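Local structure of polysaccharide deacetylase-like protein (4V33) at residues 161-166 / 343-348; 168-173 / 215-220. The protein is a putative polysaccharide deacetylase that binds zinc and, with a second such protein, is required for osmotic stability and cell shape in Bacillus anthracis. One frame throughout, in Å; residues are numbered along the deposited sequence.

Contact 1: 161-166 / 343-348; sequences KDLFVS and RVRIHH
H348 meets K161 with one ring face and F164 O with its ring edge. Its CG is turned anti to the backbone N (chi1 178°), which carries the imidazole out to the 161-166 backbone. There H348 ND1 donates to F164 O at 2.7 Å, with the oxygen close to the ring plane. K161 CG lies over one face, 4.1 Å from the ring centroid, a CH-pi contact. The extended chain carries CE past the rim beside H348 CD2. The edge bond, with the face contact, probably limits the ring's rotation. The backbone joins in: H348 N donates to D162 O at 3.0 Å.

The D162 carboxylate holds the preceding histidine, H347, by one His-carboxylate hydrogen bond. H347 ND1 donates to D162 OD1 at 2.7 Å, fairly straight at 157°. The oxygen uses its syn lone pair and sits in the imidazole plane, although the carboxylate is turned 48° from that plane. R345 CG packs on one face of the H347 ring. R345 makes no direct bond to D162. Instead its NH1 donates to a water, which lies 2.8 Å from D162 OD2. L163 CD2 meets the guanidinium at its edge. V165 CG2 touches I346 CG2 at 3.9 Å.

The L163 side chain is about 7 Å from the zinc held by D206, H264 and H268, so the contact lies close to the metal site. Segment 343-348 holds the last residues of strand 341-345, which pairs with strands 146-149 and 320-326 in the parallel sheet, and the loop after it. I346 leans on F355 of helix 352-359. L163 and V165 bond through their backbones to A151.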
# COMPACT_ATOMS: atom_id res chain seq x y z
N LYS A 161 10.26 2.33 26.66
CA LYS A 161 11.46 2.49 25.85
C LYS A 161 11.35 1.92 24.43
O LYS A 161 11.70 2.59 23.46
CB LYS A 161 12.65 1.88 26.58
CG LYS A 161 13.99 2.07 25.89
CD LYS A 161 15.09 1.55 26.81
CE LYS A 161 16.45 1.58 26.17
NZ LYS A 161 17.44 1.04 27.15
N ASP A 162 10.85 0.70 24.33
CA ASP A 162 10.76 0.02 23.03
C ASP A 162 9.95 0.80 22.00
O ASP A 162 10.18 0.68 20.79
CB ASP A 162 10.18 -1.39 23.22
CG ASP A 162 9.91 -2.08 21.90
OD1 ASP A 162 10.88 -2.44 21.20
OD2 ASP A 162 8.73 -2.26 21.54
N LEU A 163 9.01 1.61 22.48
CA LEU A 163 8.12 2.35 21.60
C LEU A 163 8.69 3.69 21.15
O LEU A 163 8.00 4.45 20.47
CB LEU A 163 6.77 2.57 22.29
CG LEU A 163 6.02 1.29 22.64
CD1 LEU A 163 4.69 1.63 23.31
CD2 LEU A 163 5.78 0.45 21.40
N PHE A 164 9.93 3.99 21.53
CA PHE A 164 10.60 5.21 21.09
C PHE A 164 11.64 4.94 20.01
O PHE A 164 12.58 4.19 20.23
CB PHE A 164 11.33 5.89 22.25
CG PHE A 164 10.41 6.58 23.22
CD1 PHE A 164 9.66 5.84 24.11
CD2 PHE A 164 10.32 7.96 23.24
CE1 PHE A 164 8.80 6.48 25.01
CE2 PHE A 164 9.47 8.60 24.14
CZ PHE A 164 8.72 7.86 25.02
N VAL A 165 11.48 5.58 18.85
CA VAL A 165 12.53 5.61 17.83
C VAL A 165 13.05 7.04 17.77
O VAL A 165 12.28 7.98 17.67
CB VAL A 165 11.99 5.13 16.46
CG1 VAL A 165 12.98 5.42 15.33
CG2 VAL A 165 11.64 3.65 16.52
N SER A 166 14.36 7.23 17.88
CA SER A 166 14.90 8.59 17.90
C SER A 166 14.68 9.27 16.56
O SER A 166 14.62 8.61 15.54
CB SER A 166 16.39 8.58 18.22
OG SER A 166 17.12 7.93 17.19
N ARG A 343 1.31 -5.88 10.27
CA ARG A 343 2.25 -4.77 10.26
C ARG A 343 3.66 -5.19 10.69
O ARG A 343 3.85 -6.19 11.38
CB ARG A 343 1.76 -3.62 11.14
CG ARG A 343 0.51 -2.93 10.58
CD ARG A 343 0.29 -1.58 11.22
NE ARG A 343 -0.31 -1.69 12.55
CZ ARG A 343 -0.49 -0.66 13.35
NH1 ARG A 343 -0.10 0.56 12.97
NH2 ARG A 343 -1.08 -0.83 14.54
N VAL A 344 4.63 -4.40 10.25
CA VAL A 344 6.02 -4.60 10.64
C VAL A 344 6.36 -3.63 11.77
O VAL A 344 6.35 -2.41 11.58
CB VAL A 344 6.96 -4.37 9.43
CG1 VAL A 344 8.42 -4.53 9.86
CG2 VAL A 344 6.62 -5.33 8.29
N ARG A 345 6.66 -4.17 12.95
CA ARG A 345 6.96 -3.35 14.12
C ARG A 345 8.40 -2.83 14.07
O ARG A 345 9.33 -3.61 13.88
CB ARG A 345 6.76 -4.18 15.39
CG ARG A 345 7.13 -3.46 16.67
CD ARG A 345 6.90 -4.34 17.90
NE ARG A 345 5.49 -4.63 18.15
CZ ARG A 345 4.67 -3.81 18.81
NH1 ARG A 345 5.12 -2.64 19.26
NH2 ARG A 345 3.40 -4.16 19.00
N ILE A 346 8.57 -1.52 14.21
CA ILE A 346 9.90 -0.96 14.39
C ILE A 346 10.17 -0.72 15.87
O ILE A 346 9.32 -0.20 16.59
CB ILE A 346 10.10 0.33 13.57
CG1 ILE A 346 9.77 0.09 12.09
CG2 ILE A 346 11.53 0.85 13.75
CD1 ILE A 346 10.46 -1.13 11.48
N HIS A 347 11.36 -1.12 16.33
CA HIS A 347 11.71 -1.05 17.75
C HIS A 347 12.72 0.06 18.02
O HIS A 347 13.43 0.51 17.12
CB HIS A 347 12.38 -2.35 18.18
CG HIS A 347 11.51 -3.56 18.02
ND1 HIS A 347 10.69 -4.02 19.03
CD2 HIS A 347 11.35 -4.42 16.98
CE1 HIS A 347 10.06 -5.10 18.62
NE2 HIS A 347 10.44 -5.37 17.38
N HIS A 348 12.80 0.47 19.28
CA HIS A 348 13.83 1.40 19.74
C HIS A 348 15.23 0.98 19.28
O HIS A 348 16.06 1.82 18.92
CB HIS A 348 13.81 1.48 21.26
CG HIS A 348 14.86 2.38 21.84
ND1 HIS A 348 14.79 3.75 21.78
CD2 HIS A 348 16.01 2.09 22.49
CE1 HIS A 348 15.85 4.27 22.37
NE2 HIS A 348 16.61 3.29 22.81
O HOH W 1 9.12 1.88 18.39
O HOH W 2 7.75 -1.37 19.03
O HOH W 3 15.76 4.32 17.46

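Contact 2: 168-173 / 215-220; sequences ANFEAQ and FHVLQK
E171 reaches from helix 167-179 to helix 211-221, and its atoms meet V217 first and K220 last. At the root, CA lies 3.7 Å from V217 CG1. CB stays against the same methyl at 3.8 Å, and CG passes it at 4.0 Å. With CG anti to the backbone N (chi1 -178°) and the rest of the chain extended, the carboxylate is carried past V217 to K220. There OE2 accepts a hydrogen bond from K220 NZ at 2.9 Å, through its syn lone pair, and the pair is a salt bridge. The K220 chain is also extended and meets E171 at about a right angle. The other oxygen, OE1, takes a bond from a water.

Next to E171, F170 fills the inner side. V217 CB lies at the edge of its ring, near the ring plane, and F170 CD2 is 3.7 Å from V217 CG1. L218 CG also comes to the ring edge. V217 is thus wedged between F170 and the stem of E171. The short helix axes approach to 10.0 Å and cross at -39°. Two helices flanking the parallel sheet pack here, and F170 also meets Y149 of strand 146-149 edge-to-face.

The contact changes character from its buried to its exposed side. F170, V217 and L218 are buried and make an apolar inner half, while the ion pair closes the outer half, where K220 is exposed. Solvent there probably weakens the salt bridge, so apolar packing is likely to carry much of the contact.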
# COMPACT_ATOMS: atom_id res chain seq x y z
N ALA A 168 16.80 10.87 14.86
CA ALA A 168 17.94 10.51 14.01
C ALA A 168 17.78 9.15 13.35
O ALA A 168 18.00 9.00 12.15
CB ALA A 168 19.24 10.57 14.81
N ASN A 169 17.39 8.14 14.13
CA ASN A 169 17.18 6.82 13.54
C ASN A 169 15.98 6.77 12.61
O ASN A 169 16.01 6.09 11.57
CB ASN A 169 17.10 5.74 14.62
CG ASN A 169 18.44 5.45 15.25
OD1 ASN A 169 19.48 5.80 14.68
ND2 ASN A 169 18.44 4.82 16.41
N PHE A 170 14.92 7.50 12.95
CA PHE A 170 13.77 7.60 12.05
C PHE A 170 14.20 8.20 10.71
O PHE A 170 13.83 7.69 9.66
CB PHE A 170 12.64 8.44 12.67
CG PHE A 170 11.48 8.63 11.74
CD1 PHE A 170 10.65 7.55 11.42
CD2 PHE A 170 11.24 9.86 11.14
CE1 PHE A 170 9.59 7.70 10.54
CE2 PHE A 170 10.17 10.02 10.26
CZ PHE A 170 9.34 8.95 9.96
N GLU A 171 14.99 9.26 10.76
CA GLU A 171 15.47 9.88 9.53
C GLU A 171 16.30 8.89 8.71
O GLU A 171 16.17 8.85 7.49
CB GLU A 171 16.27 11.15 9.83
CG GLU A 171 16.75 11.85 8.56
CD GLU A 171 17.31 13.23 8.80
OE1 GLU A 171 16.98 13.85 9.84
OE2 GLU A 171 18.09 13.70 7.95
N ALA A 172 17.13 8.10 9.38
CA ALA A 172 17.99 7.15 8.67
C ALA A 172 17.14 6.08 7.99
O ALA A 172 17.46 5.65 6.88
CB ALA A 172 18.99 6.51 9.63
N GLN A 173 16.06 5.67 8.64
CA GLN A 173 15.14 4.68 8.08
C GLN A 173 14.39 5.25 6.88
O GLN A 173 14.29 4.59 5.83
CB GLN A 173 14.18 4.19 9.17
CG GLN A 173 14.91 3.34 10.22
CD GLN A 173 14.16 3.27 11.55
OE1 GLN A 173 12.96 3.54 11.63
NE2 GLN A 173 14.88 2.89 12.59
N PHE A 215 7.00 14.31 11.16
CA PHE A 215 6.54 15.25 10.16
C PHE A 215 7.69 16.12 9.63
O PHE A 215 7.90 16.24 8.42
CB PHE A 215 5.43 16.11 10.78
CG PHE A 215 4.94 17.24 9.92
CD1 PHE A 215 4.56 17.02 8.60
CD2 PHE A 215 4.83 18.51 10.45
CE1 PHE A 215 4.11 18.06 7.82
CE2 PHE A 215 4.37 19.57 9.66
CZ PHE A 215 4.01 19.34 8.35
N HIS A 216 8.44 16.71 10.55
CA HIS A 216 9.56 17.57 10.16
C HIS A 216 10.65 16.81 9.40
O HIS A 216 11.24 17.35 8.46
CB HIS A 216 10.14 18.26 11.39
CG HIS A 216 9.19 19.22 12.04
ND1 HIS A 216 9.21 19.49 13.39
CD2 HIS A 216 8.19 19.97 11.52
CE1 HIS A 216 8.26 20.36 13.68
NE2 HIS A 216 7.62 20.66 12.56
N VAL A 217 10.91 15.57 9.79
CA VAL A 217 11.89 14.74 9.09
C VAL A 217 11.41 14.46 7.67
O VAL A 217 12.18 14.55 6.70
CB VAL A 217 12.15 13.42 9.83
CG1 VAL A 217 12.84 12.41 8.93
CG2 VAL A 217 12.96 13.67 11.11
N LEU A 218 10.13 14.13 7.53
CA LEU A 218 9.57 13.88 6.21
C LEU A 218 9.58 15.14 5.32
O LEU A 218 9.85 15.05 4.11
CB LEU A 218 8.17 13.27 6.32
CG LEU A 218 8.14 11.86 6.92
CD1 LEU A 218 6.69 11.39 7.08
CD2 LEU A 218 8.94 10.88 6.06
N GLN A 219 9.32 16.30 5.90
CA GLN A 219 9.41 17.56 5.16
C GLN A 219 10.84 17.80 4.66
O GLN A 219 11.04 18.27 3.54
CB GLN A 219 9.00 18.74 6.03
CG GLN A 219 7.51 18.84 6.29
CD GLN A 219 7.17 20.06 7.10
OE1 GLN A 219 7.64 20.22 8.23
NE2 GLN A 219 6.38 20.96 6.52
N LYS A 220 11.81 17.47 5.50
CA LYS A 220 13.21 17.64 5.13
C LYS A 220 13.59 16.75 3.95
O LYS A 220 14.23 17.20 3.00
CB LYS A 220 14.12 17.35 6.32
CG LYS A 220 15.60 17.41 6.00
CD LYS A 220 16.45 17.00 7.19
CE LYS A 220 17.93 16.93 6.81
NZ LYS A 220 18.78 16.49 7.94
O HOH W 4 17.74 16.58 10.26

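The two contacts have centres 14 Å apart, on the same side of the chain's centre. Strand 164-165 of contact 1 runs almost directly into helix 167-179 of contact 2. In chain order come 161-166, 168-173, 215-220 and 343-348, so contact 2 falls wholly between the two halves of contact 1. They also touch: V165 CG1 packs on F170 N, and I346 CG2 on Q173 OE1. Contact 1 lies by the zinc, at the end of a strand of the parallel sheet. Contact 2 joins two helices packed outside that sheet. The chain thus passes from the neighbourhood of the zinc, at 161-166, straight into helix 167-179 of the helical layer.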